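Local coordinates for protein beta-galactosidase (Bacteroides thetaiotaomicron, PDB 5MUJ) that binds an oligosaccharide from chain B of the plant pectin rhamnogalacturonan II and, as a glycoside hydrolase, probably hydrolyses an arabinofuranosyl linkage in it, at residues D281-F286 against Y307-W312. Numbering follows the deposited sequence.
Sequences DVYVMF and YDLVNW
Met285, deposited as selenomethionine, lies against the indole of Trp312 at the tight end of the contact. Its CB reaches Trp312 CZ3 at 3.5 Å, and a bend in the chain (chi3 -74°) brings CE over one face, 3.8 Å from the centroid of the six-membered ring. SE stands above the same ring but farther off, a Met-aromatic contact. Nearby, Leu309 CD2 sits over the middle of the Tyr283 ring in a CH-pi contact, 3.6 Å from its centroid, while Tyr283 CB meets Trp312 CH2. The indole is also held from its own loop: Trp312 NE1 donates to Leu309 O at 2.9 Å, from above the carbonyl plane and with an N-H...O angle of 136°. All this packing falls within one four-stranded antiparallel blade of a five-bladed beta-propeller, where the loop 307-312, linking strand 299-306 to the outermost strand 313-314, folds back over 282-285 of the second strand. Asp308 OD1 accepts from Val310 N in an Asx turn and, on its syn lone pair, from Asn311 N, which extends it to an Asx motif. With Trp312 cut back to an alanine, Met285 CE and CB would probably face a gap and Leu309 O would lose its indole partner. The fit is looser where Asp281 and Tyr307 are exposed to solvent; the buried Val282 puts CG2 off-centre over the Tyr307 ring, 4.2 Å from its centroid, and the Asp281 carboxylate stands almost perpendicular to that ring. Water 1 joins Asp281 OD1 (2.8 Å) to Tyr307 OH, and water 2 donates to both Asp281 O and Tyr307 O.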
loop_
_atom_site.group_PDB
_atom_site.type_symbol
_atom_site.label_atom_id
_atom_site.label_comp_id
_atom_site.label_asym_id
_atom_site.label_seq_id
_atom_site.Cartn_x
_atom_site.Cartn_y
_atom_site.Cartn_z
ATOM N N ASP A 281 2.592 -18.678 -13.435
ATOM C CA ASP A 281 1.643 -19.413 -12.588
ATOM C C ASP A 281 1.767 -19.082 -11.097
ATOM O O ASP A 281 1.048 -19.669 -10.284
ATOM C CB ASP A 281 1.738 -20.937 -12.835
ATOM C CG ASP A 281 3.131 -21.529 -12.544
ATOM O OD1 ASP A 281 4.065 -20.801 -12.134
ATOM O OD2 ASP A 281 3.298 -22.752 -12.749
ATOM N N VAL A 282 2.650 -18.157 -10.723
ATOM C CA VAL A 282 2.847 -17.797 -9.316
ATOM C C VAL A 282 2.448 -16.341 -8.990
ATOM O O VAL A 282 2.616 -15.436 -9.802
ATOM C CB VAL A 282 4.286 -18.134 -8.832
ATOM C CG1 VAL A 282 5.292 -17.085 -9.280
ATOM C CG2 VAL A 282 4.345 -18.333 -7.306
ATOM N N TYR A 283 1.882 -16.145 -7.796
ATOM C CA TYR A 283 1.595 -14.819 -7.250
ATOM C C TYR A 283 2.763 -14.403 -6.393
ATOM O O TYR A 283 3.279 -15.220 -5.614
ATOM C CB TYR A 283 0.321 -14.818 -6.377
ATOM C CG TYR A 283 -0.927 -15.149 -7.146
ATOM C CD1 TYR A 283 -1.559 -14.185 -7.949
ATOM C CD2 TYR A 283 -1.495 -16.419 -7.074
ATOM C CE1 TYR A 283 -2.716 -14.488 -8.641
ATOM C CE2 TYR A 283 -2.622 -16.728 -7.800
ATOM C CZ TYR A 283 -3.225 -15.760 -8.575
ATOM O OH TYR A 283 -4.358 -16.087 -9.274
ATOM N N VAL A 284 3.183 -13.142 -6.551
ATOM C CA VAL A 284 4.215 -12.547 -5.744
ATOM C C VAL A 284 3.618 -11.426 -4.913
ATOM O O VAL A 284 2.988 -10.519 -5.456
ATOM C CB VAL A 284 5.335 -11.986 -6.648
ATOM C CG1 VAL A 284 6.423 -11.319 -5.802
ATOM C CG2 VAL A 284 5.884 -13.128 -7.467
HETATM N N MSE A 285 3.790 -11.498 -3.596
HETATM C CA MSE A 285 3.342 -10.463 -2.722
HETATM C C MSE A 285 4.544 -9.675 -2.315
HETATM O O MSE A 285 5.413 -10.172 -1.596
HETATM C CB MSE A 285 2.685 -11.048 -1.460
HETATM C CG MSE A 285 2.196 -9.959 -0.530
HETATM SE SE MSE A 285 1.893 -10.655 1.265
HETATM C CE MSE A 285 0.243 -11.626 0.879
ATOM N N PHE A 286 4.553 -8.415 -2.742
ATOM C CA PHE A 286 5.457 -7.424 -2.183
ATOM C C PHE A 286 4.797 -6.941 -0.900
ATOM O O PHE A 286 3.596 -6.650 -0.902
ATOM C CB PHE A 286 5.655 -6.265 -3.181
ATOM C CG PHE A 286 6.283 -6.697 -4.461
ATOM C CD1 PHE A 286 7.648 -6.938 -4.506
ATOM C CD2 PHE A 286 5.518 -6.959 -5.592
ATOM C CE1 PHE A 286 8.255 -7.311 -5.707
ATOM C CE2 PHE A 286 6.118 -7.371 -6.767
ATOM C CZ PHE A 286 7.491 -7.601 -6.793
ATOM N N TYR A 307 0.975 -20.132 -4.801
ATOM C CA TYR A 307 0.226 -20.628 -5.980
ATOM C C TYR A 307 -1.293 -20.485 -5.803
ATOM O O TYR A 307 -2.039 -20.467 -6.808
ATOM C CB TYR A 307 0.562 -22.086 -6.294
ATOM C CG TYR A 307 1.977 -22.273 -6.750
ATOM C CD1 TYR A 307 2.361 -21.888 -8.041
ATOM C CD2 TYR A 307 2.943 -22.832 -5.910
ATOM C CE1 TYR A 307 3.669 -22.048 -8.477
ATOM C CE2 TYR A 307 4.254 -22.983 -6.334
ATOM C CZ TYR A 307 4.612 -22.593 -7.621
ATOM O OH TYR A 307 5.912 -22.740 -8.079
ATOM N N ASP A 308 -1.724 -20.340 -4.545
ATOM C CA ASP A 308 -3.149 -20.433 -4.164
ATOM C C ASP A 308 -3.754 -19.232 -3.396
ATOM O O ASP A 308 -4.884 -19.316 -2.917
ATOM C CB ASP A 308 -3.365 -21.727 -3.367
ATOM C CG ASP A 308 -2.694 -21.720 -2.003
ATOM O OD1 ASP A 308 -2.345 -20.647 -1.471
ATOM O OD2 ASP A 308 -2.523 -22.822 -1.444
ATOM N N LEU A 309 -2.996 -18.143 -3.283
ATOM C CA LEU A 309 -3.376 -16.914 -2.578
ATOM C C LEU A 309 -3.471 -17.000 -1.061
ATOM O O LEU A 309 -3.594 -15.965 -0.425
ATOM C CB LEU A 309 -4.656 -16.282 -3.149
ATOM C CG LEU A 309 -4.557 -15.798 -4.596
ATOM C CD1 LEU A 309 -5.939 -15.402 -5.111
ATOM C CD2 LEU A 309 -3.626 -14.601 -4.705
ATOM N N VAL A 310 -3.337 -18.200 -0.478
ATOM C CA VAL A 310 -3.560 -18.404 0.957
ATOM C C VAL A 310 -2.295 -18.832 1.723
ATOM O O VAL A 310 -2.052 -18.355 2.820
ATOM C CB VAL A 310 -4.686 -19.428 1.161
ATOM C CG1 VAL A 310 -4.734 -19.887 2.607
ATOM C CG2 VAL A 310 -6.018 -18.808 0.725
ATOM N N ASN A 311 -1.526 -19.744 1.147
ATOM C CA ASN A 311 -0.299 -20.235 1.752
ATOM C C ASN A 311 0.884 -19.539 1.100
ATOM O O ASN A 311 1.119 -19.719 -0.082
ATOM C CB ASN A 311 -0.196 -21.736 1.551
ATOM C CG ASN A 311 -1.347 -22.470 2.170
ATOM O OD1 ASN A 311 -2.173 -23.028 1.474
ATOM N ND2 ASN A 311 -1.433 -22.412 3.478
ATOM N N TRP A 312 1.608 -18.759 1.893
ATOM C CA TRP A 312 2.636 -17.849 1.376
ATOM C C TRP A 312 3.994 -18.329 1.817
ATOM O O TRP A 312 4.184 -18.608 2.978
ATOM C CB TRP A 312 2.338 -16.443 1.889
ATOM C CG TRP A 312 1.140 -15.881 1.178
ATOM C CD1 TRP A 312 -0.153 -15.894 1.609
ATOM C CD2 TRP A 312 1.117 -15.254 -0.137
ATOM N NE1 TRP A 312 -0.986 -15.356 0.642
ATOM C CE2 TRP A 312 -0.227 -14.907 -0.411
ATOM C CE3 TRP A 312 2.103 -14.938 -1.090
ATOM C CZ2 TRP A 312 -0.623 -14.297 -1.611
ATOM C CZ3 TRP A 312 1.720 -14.305 -2.296
ATOM C CH2 TRP A 312 0.368 -13.993 -2.548
HETATM O O HOH W 1 6.339 -21.472 -10.602
HETATM O O HOH W 2 -1.491 -19.916 -9.813
#